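Local coordinates for protein GH62 arabinofuranosidase (Podospora anserina, PDB 4N4B) that releases terminal non-reducing alpha-L-arabinofuranosyl residues from alpha-L-arabinosides, probably including the arabinose side groups of plant xylan, at residues T51-N56 with G292-K297; V107-F110 with L115-L118; A173-F178 with E194-G199; G286-D291 with L298-C303. One frame throughout, in Å; residues are numbered along the deposited sequence. Where two conformers were deposited one is given.

How the interactions relate
Packing between and within the blades of a five-bladed beta-propeller is illustrated here by four contacts of differing depth. Interactions 2 and 4 are buried; interactions 1 and 3 are only partly so, and smaller. Interaction 2 pairs two strands of one blade through backbone bonds and aromatic rings. Interactions 1, 3 and 4 involve loops, and have no direct hydrogen bond across their segments: aliphatic contacts or a sulfur and a ring touch, while water joins the polar atoms. Residues 286-303, a strand and the loop that follows it, are shared by interactions 1 and 4 and also meet the hairpin of interaction 2. Phe110 and Tyr117 of that hairpin pack on Phe196 of interaction 3.

Interaction 1: T51-N56 with G292-K297; sequences TIILIN and GTVDEK
Ile53 and Val294 meet branch against branch, their side chains crossing at about a right angle. The CG1 methyl of Val294 comes closest, 3.8 Å from Ile53 CB, and also lies beside the CG2 methyl of Ile53. With CG1 of Ile53 set between its backbone N and carbonyl carbon (chi1 68°), the longer branch carries Ile53 CD1 across to Val294 CB at 4.1 Å, so that both branches of the isoleucine take part.

The polar half of the contact is indirect. One water donates to Leu54 O at 2.8 Å and to Gly292 O at 2.7 Å, bridging the two segments, which share no direct hydrogen bond. A backbone bond from Leu54 N to Arg290 O, just ahead of the loop, sets the strand beside it. Further along, an Asx turn shapes the chain: Asp295 OD1 accepts from Lys297 N at 3.1 Å, the donor lying above the carboxylate plane. Val294 N bonds to a sulfonate oxygen of a buffer molecule, probably from the crystallisation liquor.

Around this pair, Trp116 of strand 115-121 touches both Ile53 and Val294, and Val107 of strand 103-110 packs on Ile53. Strand 46-55 thus packs directly on the next blade, and loop 292-297 lies against both, Val294 bonding the backbone of Trp109.

Interaction 2: V107-F110 with L115-L118; sequences VFWF and LWYL
Trp109 turns the edge of its six-membered ring toward the face of Trp116, the planes inclined at 63° and Trp109 CE3 lying 3.6 Å from Trp116 CE2. Trp109 CB sits over the six-membered ring of the same indole, 4.1 Å from its centroid, in a CH-pi contact. CG of Trp109 stands anti to its backbone N (chi1 178°), which swings one face of the indole over Leu115 N. A leucine in place of Trp116 would probably open a gap beneath Trp109 and deprive Ile53 and Val294 of the indole they pack on.

The segments form the beta hairpin of strands 103-110 and 115-121, the first pair in a four-stranded propeller blade. Phe108 and Tyr117 are a hydrogen-bonded pair: Tyr117 N gives to Phe108 O at 2.9 Å and Phe108 N to Tyr117 O at 3.1 Å. Phe110 N bonds Leu115 O.

Packing is close on the face of Phe108, Phe110 and Tyr117, where Tyr117 CB lies over the Phe108 ring and Phe110 CB is 3.4 Å from Tyr117 CD1. The tyrosine hydroxyl bonds to His113. Leu115, on that same face near the turn, is looser: partly exposed, like Trp109, its side chain stays 5.1 Å from 107-110 and leans on Thr129.

Interaction 3: A173-F178 with E194-G199; sequences ASCHLF and EQFPNG
Cys175, half of the disulfide to Cys170 that ties strands 164-170 and 174-180 together near their turn, packs beside the ring of Phe196. Its CB lies 3.6 Å from Phe196 CD2, approaching the ring obliquely. SG is 4.5 Å from the ring centroid, 38° off the ring normal, an oblique sulfur-aromatic contact. The phenylalanine reaches the disulfide because its CG stands anti to the backbone N (chi1 -178°), extending the ring from the loop toward the strand.

One face of that ring is occupied from within its own segment: Pro197 CB sits 3.9 Å above the plane, over the centre. The peptide between the two residues is cis, which folds the proline back upon the aromatic side chain. Phe196 and the cis-linked Pro197 are the two central residues of a type VIa beta turn, closed by a backbone hydrogen bond from Asn198 N to Gln195 O.

The strand is the second of four in its propeller blade, and the loop joins the third strand, 185-192, to the fourth, 204-208. Phe196 also meets the rings of Phe110 and Tyr117 from the preceding blade, while Pro197 touches Tyr127 there, so the loop takes part in the packing between two blades.

Toward the surface the contact becomes looser and polar. Ala173 O and Glu194 OE1, both acceptors and 3.9 Å apart, share one water that donates to each of them at 2.6 Å. The Glu194 chain bends at chi2 (77°), which curls its carboxylate back toward Ala173.

Interaction 4: G286-D291 with L298-C303; sequences GEIIRD and LLIDPC
Arg290 passes Leu299 O and the Ile300 side chain and ends against Leu298. From CB the chain sets off with CG anti to the carbonyl carbon (chi1 -77°), which places CG 3.6 Å from Leu299 O and 4.0 Å from the CG2 methyl of Ile300. CD then passes Leu298 CD1, and a bend at chi3 (-71°) lets the rest of the group fold over the same methyl. NE is 3.5 Å from Leu298 CD1, which lies over one face of the guanidinium, toward its rim; CZ and NH1 lie against it too. At the tip NH2 gives a nearly straight bond to Glu287 OE1, 3.0 Å long with an N-H...O angle of 171°, as part of a salt bridge; the acceptor lies in the guanidinium plane. NH2 also donates to the backbone O of Val107 in another blade. A leucine here would probably leave Glu287 without its positively charged mate and Val107 O without its donor.

Beside the arginine's CG, Ile300 also meets Ile288 at about a right angle, their CD1 methyls 3.8 Å apart. Water links the polar atoms further out: one molecule lies between Asp291 O and Leu299 O, and another donates to Asp291 OD2 and to Asp301 OD2, each at 2.9 Å. Asp301 OD1 meanwhile takes the Cys303 N-H in an Asx turn, just ahead of the disulfide from Cys303 to Cys337.

The long loop between strands 286-288 and 306-311 thus folds back on the strand it leaves, while Arg290 joins that blade to the one holding Val107, an interblade tie within the five-bladed beta-propeller.

Interaction 1: T51-N56 with G292-K297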
loop_
_atom_site.group_PDB
_atom_site.type_symbol
_atom_site.label_atom_id
_atom_site.label_comp_id
_atom_site.label_asym_id
_atom_site.label_seq_id
_atom_site.Cartn_x
_atom_site.Cartn_y
_atom_site.Cartn_z
ATOM N N THR A 51 2.947 -0.057 4.771
ATOM C CA THR A 51 1.694 0.546 5.366
ATOM C C THR A 51 2.160 1.271 6.576
ATOM O O THR A 51 3.003 0.829 7.342
ATOM C CB THR A 51 0.702 -0.583 5.660
ATOM O OG1 THR A 51 -0.525 0.001 6.192
ATOM C CG2 THR A 51 1.129 -1.589 6.632
ATOM N N ILE A 52 1.570 2.469 6.794
ATOM C CA ILE A 52 2.048 3.347 7.895
ATOM C C ILE A 52 0.900 4.137 8.486
ATOM O O ILE A 52 0.130 4.797 7.799
ATOM C CB ILE A 52 3.165 4.275 7.350
ATOM C CG1 ILE A 52 3.628 5.197 8.453
ATOM C CG2 ILE A 52 2.754 5.007 6.100
ATOM C CD1 ILE A 52 4.927 5.896 8.149
ATOM N N ILE A 53 0.933 4.167 9.800
ATOM C CA ILE A 53 0.004 4.972 10.636
ATOM C C ILE A 53 0.825 5.658 11.680
ATOM O O ILE A 53 1.920 5.351 11.986
ATOM C CB ILE A 53 -1.179 4.154 11.199
ATOM C CG1 ILE A 53 -0.674 3.178 12.185
ATOM C CG2 ILE A 53 -2.007 3.520 10.128
ATOM C CD1 ILE A 53 -1.768 2.443 12.952
ATOM N N LEU A 54 0.197 6.742 12.183
ATOM C CA LEU A 54 0.786 7.659 13.166
ATOM C C LEU A 54 -0.198 7.785 14.315
ATOM O O LEU A 54 -1.329 8.119 14.122
ATOM C CB LEU A 54 1.096 9.007 12.537
ATOM C CG LEU A 54 1.698 10.087 13.432
ATOM C CD1 LEU A 54 2.953 9.644 14.055
ATOM C CD2 LEU A 54 1.926 11.362 12.638
ATOM N N ILE A 55 0.265 7.443 15.496
ATOM C CA ILE A 55 -0.595 7.497 16.745
ATOM C C ILE A 55 0.206 8.357 17.751
ATOM O O ILE A 55 1.219 7.963 18.267
ATOM C CB ILE A 55 -0.820 6.137 17.310
ATOM C CG1 ILE A 55 -1.461 5.179 16.256
ATOM C CG2 ILE A 55 -1.703 6.234 18.573
ATOM C CD1 ILE A 55 -1.598 3.757 16.720
ATOM N N ASN A 56 -0.310 9.550 17.949
ATOM C CA ASN A 56 0.250 10.492 18.938
ATOM C C ASN A 56 1.786 10.610 18.879
ATOM O O ASN A 56 2.483 10.436 19.902
ATOM C CB ASN A 56 -0.302 10.104 20.323
ATOM C CG ASN A 56 -1.803 10.357 20.419
ATOM O OD1 ASN A 56 -2.324 11.259 19.772
ATOM N ND2 ASN A 56 -2.500 9.497 21.089
ATOM N N GLY A 292 -4.772 10.638 13.143
ATOM C CA GLY A 292 -6.106 10.713 13.621
ATOM C C GLY A 292 -6.762 9.395 13.821
ATOM O O GLY A 292 -6.265 8.499 14.449
ATOM N N THR A 293 -7.969 9.328 13.311
ATOM C CA THR A 293 -8.440 7.781 13.261
ATOM C C THR A 293 -7.685 6.904 12.171
ATOM O O THR A 293 -7.077 7.386 11.225
ATOM C CB THR A 293 -9.952 7.847 13.013
ATOM O OG1 THR A 293 -10.626 8.313 14.195
ATOM C CG2 THR A 293 -10.474 6.498 12.644
ATOM N N VAL A 294 -7.360 5.792 12.724
ATOM C CA VAL A 294 -6.581 4.845 11.986
ATOM C C VAL A 294 -7.435 3.606 11.780
ATOM O O VAL A 294 -6.974 2.581 11.777
ATOM C CB VAL A 294 -5.236 4.613 12.633
ATOM C CG1 VAL A 294 -4.338 5.835 12.489
ATOM C CG2 VAL A 294 -5.376 4.240 14.079
ATOM N N ASP A 295 -8.724 3.828 11.634
ATOM C CA ASP A 295 -9.707 2.772 11.501
ATOM C C ASP A 295 -10.052 2.396 10.046
ATOM O O ASP A 295 -9.442 2.835 9.120
ATOM C CB ASP A 295 -10.963 3.089 12.350
ATOM C CG ASP A 295 -11.855 4.151 11.736
ATOM O OD1 ASP A 295 -11.661 4.640 10.632
ATOM O OD2 ASP A 295 -12.781 4.528 12.430
ATOM N N GLU A 296 -11.037 1.521 9.934
ATOM C CA GLU A 296 -11.429 0.942 8.680
ATOM C C GLU A 296 -11.980 1.884 7.632
ATOM O O GLU A 296 -12.193 1.438 6.558
ATOM C CB GLU A 296 -12.396 -0.250 8.901
ATOM C CG GLU A 296 -13.820 0.104 9.318
ATOM C CD GLU A 296 -14.033 0.480 10.775
ATOM O OE1 GLU A 296 -13.145 0.432 11.565
ATOM O OE2 GLU A 296 -15.188 0.757 11.060
ATOM N N LYS A 297 -12.267 3.136 7.983
ATOM C CA LYS A 297 -12.684 4.053 6.974
ATOM C C LYS A 297 -11.556 4.673 6.132
ATOM O O LYS A 297 -11.795 5.255 5.115
ATOM C CB LYS A 297 -13.459 5.247 7.606
ATOM C CG LYS A 297 -14.770 4.793 8.331
ATOM C CD LYS A 297 -15.749 5.919 8.525
ATOM C CE LYS A 297 -17.136 5.287 8.798
ATOM N NZ LYS A 297 -17.016 4.639 10.098
HETATM O O HOH W 1 -3.774 8.171 15.441
#

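Interaction 2: V107-F110 with L115-L118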
loop_
_atom_site.group_PDB
_atom_site.type_symbol
_atom_site.label_atom_id
_atom_site.label_comp_id
_atom_site.label_asym_id
_atom_site.label_seq_id
_atom_site.Cartn_x
_atom_site.Cartn_y
_atom_site.Cartn_z
ATOM N N VAL A 107 -2.420 -2.032 7.354
ATOM C CA VAL A 107 -2.893 -2.057 8.742
ATOM C C VAL A 107 -3.977 -1.055 9.016
ATOM O O VAL A 107 -3.891 0.072 8.590
ATOM C CB VAL A 107 -1.711 -1.887 9.729
ATOM C CG1 VAL A 107 -1.120 -0.512 9.740
ATOM C CG2 VAL A 107 -2.100 -2.323 11.158
ATOM N N PHE A 108 -4.959 -1.460 9.813
ATOM C CA PHE A 108 -6.019 -0.552 10.304
ATOM C C PHE A 108 -6.663 -1.164 11.516
ATOM O O PHE A 108 -6.669 -2.366 11.729
ATOM C CB PHE A 108 -7.062 -0.251 9.181
ATOM C CG PHE A 108 -7.722 -1.455 8.638
ATOM C CD1 PHE A 108 -8.892 -1.982 9.121
ATOM C CD2 PHE A 108 -7.165 -2.090 7.513
ATOM C CE1 PHE A 108 -9.478 -3.113 8.589
ATOM C CE2 PHE A 108 -7.711 -3.252 6.999
ATOM C CZ PHE A 108 -8.861 -3.759 7.554
ATOM N N TRP A 109 -7.266 -0.263 12.309
ATOM C CA TRP A 109 -8.123 -0.700 13.458
ATOM C C TRP A 109 -9.511 -0.985 12.954
ATOM O O TRP A 109 -10.101 -0.144 12.290
ATOM C CB TRP A 109 -8.149 0.464 14.462
ATOM C CG TRP A 109 -9.007 0.249 15.694
ATOM C CD1 TRP A 109 -10.155 0.963 15.939
ATOM C CD2 TRP A 109 -8.772 -0.620 16.756
ATOM N NE1 TRP A 109 -10.605 0.580 17.150
ATOM C CE2 TRP A 109 -9.837 -0.372 17.709
ATOM C CE3 TRP A 109 -7.786 -1.500 17.082
ATOM C CZ2 TRP A 109 -9.831 -0.975 18.953
ATOM C CZ3 TRP A 109 -7.812 -2.167 18.311
ATOM C CH2 TRP A 109 -8.897 -1.920 19.211
ATOM N N PHE A 110 -10.038 -2.160 13.262
ATOM C CA PHE A 110 -11.435 -2.471 12.834
ATOM C C PHE A 110 -12.301 -2.307 14.090
ATOM O O PHE A 110 -12.330 -3.171 14.999
ATOM C CB PHE A 110 -11.519 -3.844 12.258
ATOM C CG PHE A 110 -12.879 -4.136 11.681
ATOM C CD1 PHE A 110 -13.326 -3.489 10.578
ATOM C CD2 PHE A 110 -13.718 -5.110 12.264
ATOM C CE1 PHE A 110 -14.584 -3.720 10.050
ATOM C CE2 PHE A 110 -14.949 -5.337 11.762
ATOM C CZ PHE A 110 -15.426 -4.632 10.699
ATOM N N LEU A 115 -10.054 -4.852 17.246
ATOM C CA LEU A 115 -8.838 -5.574 16.823
ATOM C C LEU A 115 -8.244 -4.799 15.665
ATOM O O LEU A 115 -8.898 -4.202 14.818
ATOM C CB LEU A 115 -9.145 -6.951 16.299
ATOM C CG LEU A 115 -9.595 -8.034 17.279
ATOM C CD1 LEU A 115 -10.070 -9.271 16.530
ATOM C CD2 LEU A 115 -8.548 -8.349 18.328
ATOM N N TRP A 116 -6.877 -4.808 15.696
ATOM C CA TRP A 116 -6.179 -4.392 14.481
ATOM C C TRP A 116 -6.213 -5.570 13.500
ATOM O O TRP A 116 -6.036 -6.717 13.872
ATOM C CB TRP A 116 -4.711 -4.130 14.840
ATOM C CG TRP A 116 -4.490 -3.008 15.839
ATOM C CD1 TRP A 116 -4.391 -3.145 17.169
ATOM C CD2 TRP A 116 -4.409 -1.612 15.533
ATOM N NE1 TRP A 116 -4.232 -1.891 17.731
ATOM C CE2 TRP A 116 -4.249 -0.914 16.781
ATOM C CE3 TRP A 116 -4.467 -0.860 14.367
ATOM C CZ2 TRP A 116 -4.138 0.492 16.823
ATOM C CZ3 TRP A 116 -4.377 0.473 14.451
ATOM C CH2 TRP A 116 -4.246 1.145 15.676
ATOM N N TYR A 117 -6.335 -5.183 12.257
ATOM C CA TYR A 117 -6.230 -6.070 11.075
ATOM C C TYR A 117 -4.977 -5.745 10.306
ATOM O O TYR A 117 -4.698 -4.569 10.090
ATOM C CB TYR A 117 -7.477 -5.980 10.166
ATOM C CG TYR A 117 -8.665 -6.814 10.684
ATOM C CD1 TYR A 117 -9.330 -6.472 11.861
ATOM C CD2 TYR A 117 -9.090 -7.956 10.009
ATOM C CE1 TYR A 117 -10.356 -7.260 12.337
ATOM C CE2 TYR A 117 -10.131 -8.773 10.505
ATOM C CZ TYR A 117 -10.743 -8.392 11.661
ATOM O OH TYR A 117 -11.814 -9.175 12.147
ATOM N N LEU A 118 -4.322 -6.785 9.821
ATOM C CA LEU A 118 -3.249 -6.713 8.852
ATOM C C LEU A 118 -3.668 -7.548 7.636
ATOM O O LEU A 118 -3.839 -8.717 7.776
ATOM C CB LEU A 118 -1.977 -7.205 9.492
ATOM C CG LEU A 118 -0.634 -6.858 8.715
ATOM C CD1 LEU A 118 -0.358 -5.378 8.879
ATOM C CD2 LEU A 118 0.490 -7.732 9.240
#

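Interaction 3: A173-F178 with E194-G199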
loop_
_atom_site.group_PDB
_atom_site.type_symbol
_atom_site.label_atom_id
_atom_site.label_comp_id
_atom_site.label_asym_id
_atom_site.label_seq_id
_atom_site.Cartn_x
_atom_site.Cartn_y
_atom_site.Cartn_z
ATOM N N ALA A 173 -21.636 1.216 6.136
ATOM C CA ALA A 173 -22.413 0.034 5.768
ATOM C C ALA A 173 -21.725 -1.260 5.230
ATOM O O ALA A 173 -22.162 -2.379 5.441
ATOM C CB ALA A 173 -23.454 0.455 4.712
ATOM N N SER A 174 -20.621 -1.003 4.465
ATOM C CA SER A 174 -20.035 -2.046 3.665
ATOM C C SER A 174 -18.502 -1.927 3.699
ATOM O O SER A 174 -17.927 -0.891 3.859
ATOM C CB SER A 174 -20.415 -1.986 2.226
ATOM O OG SER A 174 -21.880 -2.111 2.105
ATOM N N CYS A 175 -17.871 -3.118 3.592
ATOM C CA CYS A 175 -16.403 -3.211 3.482
ATOM C C CYS A 175 -16.046 -3.801 2.155
ATOM O O CYS A 175 -16.575 -4.840 1.732
ATOM C CB CYS A 175 -15.846 -4.096 4.565
ATOM S SG CYS A 175 -15.991 -3.414 6.240
ATOM N N HIS A 176 -15.087 -3.151 1.504
ATOM C CA HIS A 176 -14.646 -3.482 0.135
ATOM C C HIS A 176 -13.178 -3.941 0.153
ATOM O O HIS A 176 -12.373 -3.414 0.963
ATOM C CB HIS A 176 -14.736 -2.223 -0.726
ATOM C CG HIS A 176 -16.132 -1.665 -0.824
ATOM N ND1 HIS A 176 -16.758 -0.838 0.099
ATOM C CD2 HIS A 176 -16.967 -1.925 -1.837
ATOM C CE1 HIS A 176 -18.008 -0.637 -0.416
ATOM N NE2 HIS A 176 -18.108 -1.216 -1.584
ATOM N N LEU A 177 -12.895 -4.892 -0.676
ATOM C CA LEU A 177 -11.578 -5.506 -0.812
ATOM C C LEU A 177 -11.156 -5.394 -2.244
ATOM O O LEU A 177 -11.739 -6.011 -3.155
ATOM C CB LEU A 177 -11.585 -6.942 -0.402
ATOM C CG LEU A 177 -10.327 -7.840 -0.600
ATOM C CD1 LEU A 177 -9.176 -7.197 0.158
ATOM C CD2 LEU A 177 -10.589 -9.247 -0.213
ATOM N N PHE A 178 -10.111 -4.609 -2.454
ATOM C CA PHE A 178 -9.501 -4.322 -3.748
ATOM C C PHE A 178 -8.278 -5.190 -3.969
ATOM O O PHE A 178 -7.574 -5.532 -2.970
ATOM C CB PHE A 178 -9.117 -2.904 -3.906
ATOM C CG PHE A 178 -10.259 -1.952 -3.984
ATOM C CD1 PHE A 178 -10.901 -1.479 -2.866
ATOM C CD2 PHE A 178 -10.654 -1.474 -5.247
ATOM C CE1 PHE A 178 -11.943 -0.507 -3.039
ATOM C CE2 PHE A 178 -11.688 -0.545 -5.374
ATOM C CZ PHE A 178 -12.352 -0.140 -4.267
ATOM N N GLU A 194 -21.063 -5.621 9.161
ATOM C CA GLU A 194 -21.313 -6.550 10.192
ATOM C C GLU A 194 -20.800 -7.948 9.949
ATOM O O GLU A 194 -20.540 -8.697 10.927
ATOM C CB GLU A 194 -22.901 -6.558 10.493
ATOM C CG GLU A 194 -23.501 -5.161 10.894
ATOM C CD GLU A 194 -23.740 -4.091 9.739
ATOM O OE1 GLU A 194 -23.644 -4.308 8.453
ATOM O OE2 GLU A 194 -24.064 -2.923 10.131
ATOM N N GLN A 195 -20.577 -8.286 8.675
ATOM C CA GLN A 195 -20.095 -9.593 8.304
ATOM C C GLN A 195 -18.536 -9.659 8.188
ATOM O O GLN A 195 -17.961 -10.718 8.374
ATOM C CB GLN A 195 -20.683 -9.994 6.982
ATOM C CG GLN A 195 -22.209 -10.293 6.978
ATOM C CD GLN A 195 -22.544 -10.564 5.525
ATOM O OE1 GLN A 195 -22.235 -11.634 5.015
ATOM N NE2 GLN A 195 -22.931 -9.531 4.786
ATOM N N PHE A 196 -17.945 -8.500 7.948
ATOM C CA PHE A 196 -16.476 -8.426 7.748
ATOM C C PHE A 196 -15.771 -9.176 8.850
ATOM O O PHE A 196 -16.086 -8.977 10.038
ATOM C CB PHE A 196 -16.087 -6.992 7.703
ATOM C CG PHE A 196 -14.568 -6.847 7.439
ATOM C CD1 PHE A 196 -13.672 -6.846 8.483
ATOM C CD2 PHE A 196 -14.097 -6.770 6.149
ATOM C CE1 PHE A 196 -12.267 -6.705 8.230
ATOM C CE2 PHE A 196 -12.700 -6.690 5.868
ATOM C CZ PHE A 196 -11.832 -6.631 6.928
ATOM N N PRO A 197 -14.754 -10.020 8.554
ATOM C CA PRO A 197 -14.107 -10.228 7.252
ATOM C C PRO A 197 -14.752 -11.245 6.364
ATOM O O PRO A 197 -14.260 -11.535 5.247
ATOM C CB PRO A 197 -12.703 -10.669 7.659
ATOM C CG PRO A 197 -12.946 -11.475 8.936
ATOM C CD PRO A 197 -14.018 -10.688 9.637
ATOM N N ASN A 198 -15.823 -11.896 6.799
ATOM C CA ASN A 198 -16.488 -12.921 6.080
ATOM C C ASN A 198 -17.469 -12.462 4.998
ATOM O O ASN A 198 -17.899 -11.319 5.031
ATOM C CB ASN A 198 -17.215 -13.801 7.148
ATOM C CG ASN A 198 -16.269 -14.306 8.214
ATOM O OD1 ASN A 198 -15.310 -15.052 7.929
ATOM N ND2 ASN A 198 -16.497 -13.935 9.419
ATOM N N GLY A 199 -17.758 -13.379 4.093
ATOM C CA GLY A 199 -18.796 -13.073 3.091
ATOM C C GLY A 199 -18.412 -12.259 1.893
ATOM O O GLY A 199 -19.257 -11.719 1.206
HETATM O O HOH W 2 -24.518 -2.778 6.479
#

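Interaction 4: G286-D291 with L298-C303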
loop_
_atom_site.group_PDB
_atom_site.type_symbol
_atom_site.label_atom_id
_atom_site.label_comp_id
_atom_site.label_asym_id
_atom_site.label_seq_id
_atom_site.Cartn_x
_atom_site.Cartn_y
_atom_site.Cartn_z
ATOM N N GLY A 286 3.640 2.489 -2.006
ATOM C CA GLY A 286 3.667 3.192 -0.741
ATOM C C GLY A 286 2.287 3.409 -0.136
ATOM O O GLY A 286 1.342 2.840 -0.535
ATOM N N GLU A 287 2.238 4.310 0.827
ATOM C CA GLU A 287 0.991 4.614 1.556
ATOM C C GLU A 287 1.079 6.004 2.142
ATOM O O GLU A 287 2.133 6.421 2.586
ATOM C CB GLU A 287 0.685 3.617 2.657
ATOM C CG GLU A 287 -0.445 2.609 2.387
ATOM C CD GLU A 287 -0.896 1.790 3.585
ATOM O OE1 GLU A 287 -0.986 2.428 4.705
ATOM O OE2 GLU A 287 -1.071 0.566 3.451
ATOM N N ILE A 288 -0.089 6.700 2.191
ATOM C CA ILE A 288 -0.197 7.966 2.915
ATOM C C ILE A 288 -0.158 7.735 4.431
ATOM O O ILE A 288 -0.838 6.809 4.936
ATOM C CB ILE A 288 -1.477 8.686 2.454
ATOM C CG1 ILE A 288 -1.433 9.059 0.974
ATOM C CG2 ILE A 288 -1.759 9.930 3.367
ATOM C CD1 ILE A 288 -2.661 9.790 0.411
ATOM N N ILE A 289 0.554 8.575 5.131
ATOM C CA ILE A 289 0.567 8.444 6.558
ATOM C C ILE A 289 -0.818 8.793 7.119
ATOM O O ILE A 289 -1.279 9.844 6.987
ATOM C CB ILE A 289 1.635 9.332 7.196
ATOM C CG1 ILE A 289 3.036 8.990 6.685
ATOM C CG2 ILE A 289 1.607 9.119 8.690
ATOM C CD1 ILE A 289 4.128 9.807 7.345
ATOM N N ARG A 290 -1.451 7.829 7.732
ATOM C CA ARG A 290 -2.737 8.056 8.349
ATOM C C ARG A 290 -2.538 8.369 9.825
ATOM O O ARG A 290 -1.977 7.677 10.558
ATOM C CB ARG A 290 -3.655 6.829 8.174
ATOM C CG ARG A 290 -4.256 6.722 6.787
ATOM C CD ARG A 290 -4.849 5.337 6.570
ATOM N NE ARG A 290 -3.888 4.237 6.427
ATOM C CZ ARG A 290 -3.907 3.120 7.103
ATOM N NH1 ARG A 290 -4.779 2.882 8.050
ATOM N NH2 ARG A 290 -2.997 2.211 6.873
ATOM N N ASP A 291 -3.068 9.509 10.179
ATOM C CA ASP A 291 -3.085 9.929 11.560
ATOM C C ASP A 291 -4.555 10.057 12.012
ATOM O O ASP A 291 -5.433 9.543 11.403
ATOM C CB ASP A 291 -2.225 11.140 11.771
ATOM C CG ASP A 291 -2.616 12.325 10.883
ATOM O OD1 ASP A 291 -3.749 12.385 10.445
ATOM O OD2 ASP A 291 -1.739 13.134 10.559
ATOM N N LEU A 298 -10.300 4.397 6.570
ATOM C CA LEU A 298 -9.069 4.786 5.749
ATOM C C LEU A 298 -9.130 6.263 5.378
ATOM O O LEU A 298 -8.849 6.742 4.295
ATOM C CB LEU A 298 -8.916 3.897 4.480
ATOM C CG LEU A 298 -8.241 2.563 4.673
ATOM C CD1 LEU A 298 -6.791 2.769 5.027
ATOM C CD2 LEU A 298 -8.876 1.592 5.660
ATOM N N LEU A 299 -9.473 7.097 6.384
ATOM C CA LEU A 299 -9.511 8.502 6.214
ATOM C C LEU A 299 -8.094 9.119 6.167
ATOM O O LEU A 299 -7.226 8.799 7.010
ATOM C CB LEU A 299 -10.287 9.158 7.409
ATOM C CG LEU A 299 -10.477 10.698 7.345
ATOM C CD1 LEU A 299 -11.252 11.179 6.208
ATOM C CD2 LEU A 299 -11.108 11.255 8.685
ATOM N N ILE A 300 -7.888 10.082 5.282
ATOM C CA ILE A 300 -6.639 10.906 5.212
ATOM C C ILE A 300 -6.942 12.379 5.461
ATOM O O ILE A 300 -8.118 12.826 5.334
ATOM C CB ILE A 300 -5.901 10.697 3.911
ATOM C CG1 ILE A 300 -6.744 11.174 2.718
ATOM C CG2 ILE A 300 -5.465 9.224 3.862
ATOM C CD1 ILE A 300 -5.959 11.265 1.430
ATOM N N ASP A 301 -5.894 13.144 5.754
ATOM C CA ASP A 301 -5.984 14.596 5.840
ATOM C C ASP A 301 -5.333 15.219 4.605
ATOM O O ASP A 301 -4.108 15.257 4.489
ATOM C CB ASP A 301 -5.303 15.104 7.111
ATOM C CG ASP A 301 -5.245 16.617 7.176
ATOM O OD1 ASP A 301 -5.849 17.275 6.303
ATOM O OD2 ASP A 301 -4.597 17.150 8.102
ATOM N N PRO A 302 -6.162 15.698 3.682
ATOM C CA PRO A 302 -5.708 16.211 2.435
ATOM C C PRO A 302 -4.882 17.474 2.639
ATOM O O PRO A 302 -4.130 17.843 1.709
ATOM C CB PRO A 302 -6.994 16.510 1.626
ATOM C CG PRO A 302 -8.021 16.717 2.659
ATOM C CD PRO A 302 -7.657 15.849 3.828
ATOM N N CYS A 303 -4.875 18.071 3.806
ATOM C CA CYS A 303 -4.062 19.304 4.034
ATOM C C CYS A 303 -2.617 19.030 4.442
ATOM O O CYS A 303 -1.802 19.948 4.476
ATOM C CB CYS A 303 -4.764 20.188 5.071
ATOM S SG CYS A 303 -6.573 20.443 4.693
HETATM O O HOH W 3 -3.751 11.662 7.419
HETATM O O HOH W 4 -5.865 10.125 8.758
HETATM O O HOH W 5 -2.709 15.773 9.782
#